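Local coordinates for protein lysozyme (Asticcacaulis excentricus, PDB 6H9D) that probably hydrolyses peptidoglycan as the muramidase domain of a protein linked to cell morphogenesis and stalk synthesis, co-opted from a phage lysin, at residues Q22-S25 with R31-I34. Sequence-based numbering, arbitrary orientation.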
ATOM      1  N   GLN A  22      -1.248  13.373  14.528  1.00 36.38           N
ATOM      2  CA  GLN A  22      -0.981  13.044  15.944  1.00 45.05           C
ATOM      3  C   GLN A  22      -2.264  13.077  16.761  1.00 37.69           C
ATOM      4  O   GLN A  22      -2.255  12.511  17.813  1.00 39.13           O
ATOM      5  CB  GLN A  22       0.012  14.026  16.553  1.00 49.31           C
ATOM      6  CG  GLN A  22       1.465  13.636  16.337  1.00 56.94           C
ATOM      7  CD  GLN A  22       2.304  14.875  16.173  1.00 69.71           C
ATOM      8  OE1 GLN A  22       1.933  15.956  16.608  1.00 72.35           O
ATOM      9  NE2 GLN A  22       3.443  14.731  15.526  1.00 62.07           N
ATOM     10  N   GLN A  23      -3.314  13.706  16.250  1.00 44.23           N
ATOM     11  CA  GLN A  23      -4.566  13.829  17.025  1.00 45.73           C
ATOM     12  C   GLN A  23      -5.732  13.246  16.236  1.00 39.67           C
ATOM     13  O   GLN A  23      -5.830  13.514  15.065  1.00 39.72           O
ATOM     14  CB  GLN A  23      -4.834  15.296  17.353  1.00 50.20           C
ATOM     15  CG  GLN A  23      -6.179  15.522  18.013  1.00 57.30           C
ATOM     16  CD  GLN A  23      -6.078  15.394  19.510  1.00 72.32           C
ATOM     17  OE1 GLN A  23      -5.305  16.093  20.154  1.00 81.73           O
ATOM     18  NE2 GLN A  23      -6.848  14.481  20.073  1.00 60.88           N
ATOM     19  N   ALA A  24      -6.585  12.490  16.912  1.00 37.09           N
ATOM     20  CA  ALA A  24      -7.761  11.855  16.293  1.00 37.95           C
ATOM     21  C   ALA A  24      -8.676  12.929  15.716  1.00 46.62           C
ATOM     22  O   ALA A  24      -9.029  13.841  16.449  1.00 43.16           O
ATOM     23  CB  ALA A  24      -8.490  11.046  17.323  1.00 41.98           C
ATOM     24  N   SER A  25      -8.998  12.802  14.434  1.00 39.77           N
ATOM     25  CA  SER A  25      -9.927  13.717  13.735  1.00 47.21           C
ATOM     26  C   SER A  25     -11.116  12.895  13.231  1.00 49.41           C
ATOM     27  O   SER A  25     -10.910  11.766  12.821  1.00 41.41           O
ATOM     28  CB  SER A  25      -9.238  14.479  12.652  1.00 48.08           C
ATOM     29  OG  SER A  25      -9.106  13.702  11.492  1.00 54.61           O
ATOM     30  N   ARG A  31     -16.698   8.074  12.294  1.00 45.59           N
ATOM     31  CA  ARG A  31     -15.528   7.352  12.801  1.00 39.32           C
ATOM     32  C   ARG A  31     -14.373   8.337  12.985  1.00 42.41           C
ATOM     33  O   ARG A  31     -14.410   9.457  12.463  1.00 45.31           O
ATOM     34  CB  ARG A  31     -15.085   6.269  11.816  1.00 38.95           C
ATOM     35  CG  ARG A  31     -16.064   5.115  11.651  1.00 38.56           C
ATOM     36  CD  ARG A  31     -15.539   4.065  10.689  1.00 38.83           C
ATOM     37  NE  ARG A  31     -15.142   4.641   9.398  1.00 38.88           N
ATOM     38  CZ  ARG A  31     -14.156   4.207   8.623  1.00 42.55           C
ATOM     39  NH1 ARG A  31     -13.382   3.198   9.004  1.00 39.83           N
ATOM     40  NH2 ARG A  31     -13.945   4.793   7.456  1.00 43.45           N
ATOM     41  N   TRP A  32     -13.341   7.894  13.711  1.00 38.32           N
ATOM     42  CA  TRP A  32     -12.162   8.689  13.971  1.00 37.05           C
ATOM     43  C   TRP A  32     -10.956   8.114  13.228  1.00 39.21           C
ATOM     44  O   TRP A  32     -10.875   6.906  12.995  1.00 40.70           O
ATOM     45  CB  TRP A  32     -11.939   8.800  15.477  1.00 36.12           C
ATOM     46  CG  TRP A  32     -13.054   9.556  16.130  1.00 40.98           C
ATOM     47  CD1 TRP A  32     -14.286   9.077  16.474  1.00 42.79           C
ATOM     48  CD2 TRP A  32     -13.068  10.959  16.457  1.00 45.95           C
ATOM     49  NE1 TRP A  32     -15.058  10.081  16.991  1.00 41.92           N
ATOM     50  CE2 TRP A  32     -14.334  11.242  17.010  1.00 47.20           C
ATOM     51  CE3 TRP A  32     -12.140  11.996  16.333  1.00 42.08           C
ATOM     52  CZ2 TRP A  32     -14.689  12.521  17.438  1.00 45.56           C
ATOM     53  CZ3 TRP A  32     -12.484  13.258  16.770  1.00 49.44           C
ATOM     54  CH2 TRP A  32     -13.746  13.515  17.306  1.00 45.54           C
ATOM     55  N   MET A  33     -10.040   9.007  12.835  1.00 37.05           N
ATOM     56  CA  MET A  33      -8.832   8.652  12.126  0.50 35.82           C
ATOM     57  C   MET A  33      -7.634   9.223  12.893  1.00 36.96           C
ATOM     58  O   MET A  33      -7.722  10.295  13.466  1.00 35.88           O
ATOM     59  CB  MET A  33      -8.857   9.212  10.699  0.50 35.94           C
ATOM     60  CG  MET A  33      -7.836   8.571   9.757  0.50 38.67           C
ATOM     61  SD  MET A  33      -8.030   8.940   7.961  0.50 34.58           S
ATOM     62  CE  MET A  33      -9.226   7.715   7.429  0.50 41.01           C
ATOM     63  N   ILE A  34      -6.517   8.490  12.889  1.00 37.09           N
ATOM     64  CA  ILE A  34      -5.317   8.935  13.572  1.00 32.16           C
ATOM     65  C   ILE A  34      -4.097   8.304  12.892  1.00 36.55           C
ATOM     66  O   ILE A  34      -4.217   7.337  12.136  1.00 33.55           O
ATOM     67  CB  ILE A  34      -5.400   8.593  15.072  1.00 35.34           C
ATOM     68  CG1 ILE A  34      -4.477   9.482  15.906  1.00 36.14           C
ATOM     69  CG2 ILE A  34      -5.128   7.102  15.320  1.00 34.13           C
ATOM     70  CD1 ILE A  34      -4.717   9.397  17.410  1.00 36.13           C
TER
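Ser25 and Met33 face each other as an antiparallel hydrogen-bonded pair, joining the two strands of the small beta hairpin in this phage-type lysozyme fold. Ser25 N donates to Met33 O at 3.0 Å, and Met33 N returns the bond to Ser25 O at 2.9 Å. The carbonyl oxygen of Met33 also receives a CA-H...O contact from Ala24 CA at 3.2 Å.

The tight side is the one carrying Ala24, Trp32 and Ile34. With CG anti to the carbonyl carbon (chi1 -65°), the Trp32 indole reaches across to strand 24-26: CE3 comes within 3.4 Å of Ser25 C, and the ring edge meets Ala24 O near the ring plane, CZ3 lying 3.5 Å from that oxygen. Tryptophan suits the site because its broad ring is long enough to span to the neighbouring backbone. Alanine suits its position because its single methyl fits between two larger apolar groups, Trp32 CE3 at 3.9 Å and Ile34 CD1 at 4.1 Å. Ile34 brings an apolar chain to a buried place, its extended form carrying CD1 on to Ala24 N.

The Ser25-Met33 face is looser: the short hydroxyl suits a partly exposed position, and the flexible thioether of Met33, modelled in two conformers, in one of them turns away to touch Leu27 and Thr39. Arg31 turns outward to a salt bridge with Asp29. The paired backbone bonds set the strand register, while Ala24, Trp32 and Ile34 add packing on one face, part of it against the backbone of strand 24-26.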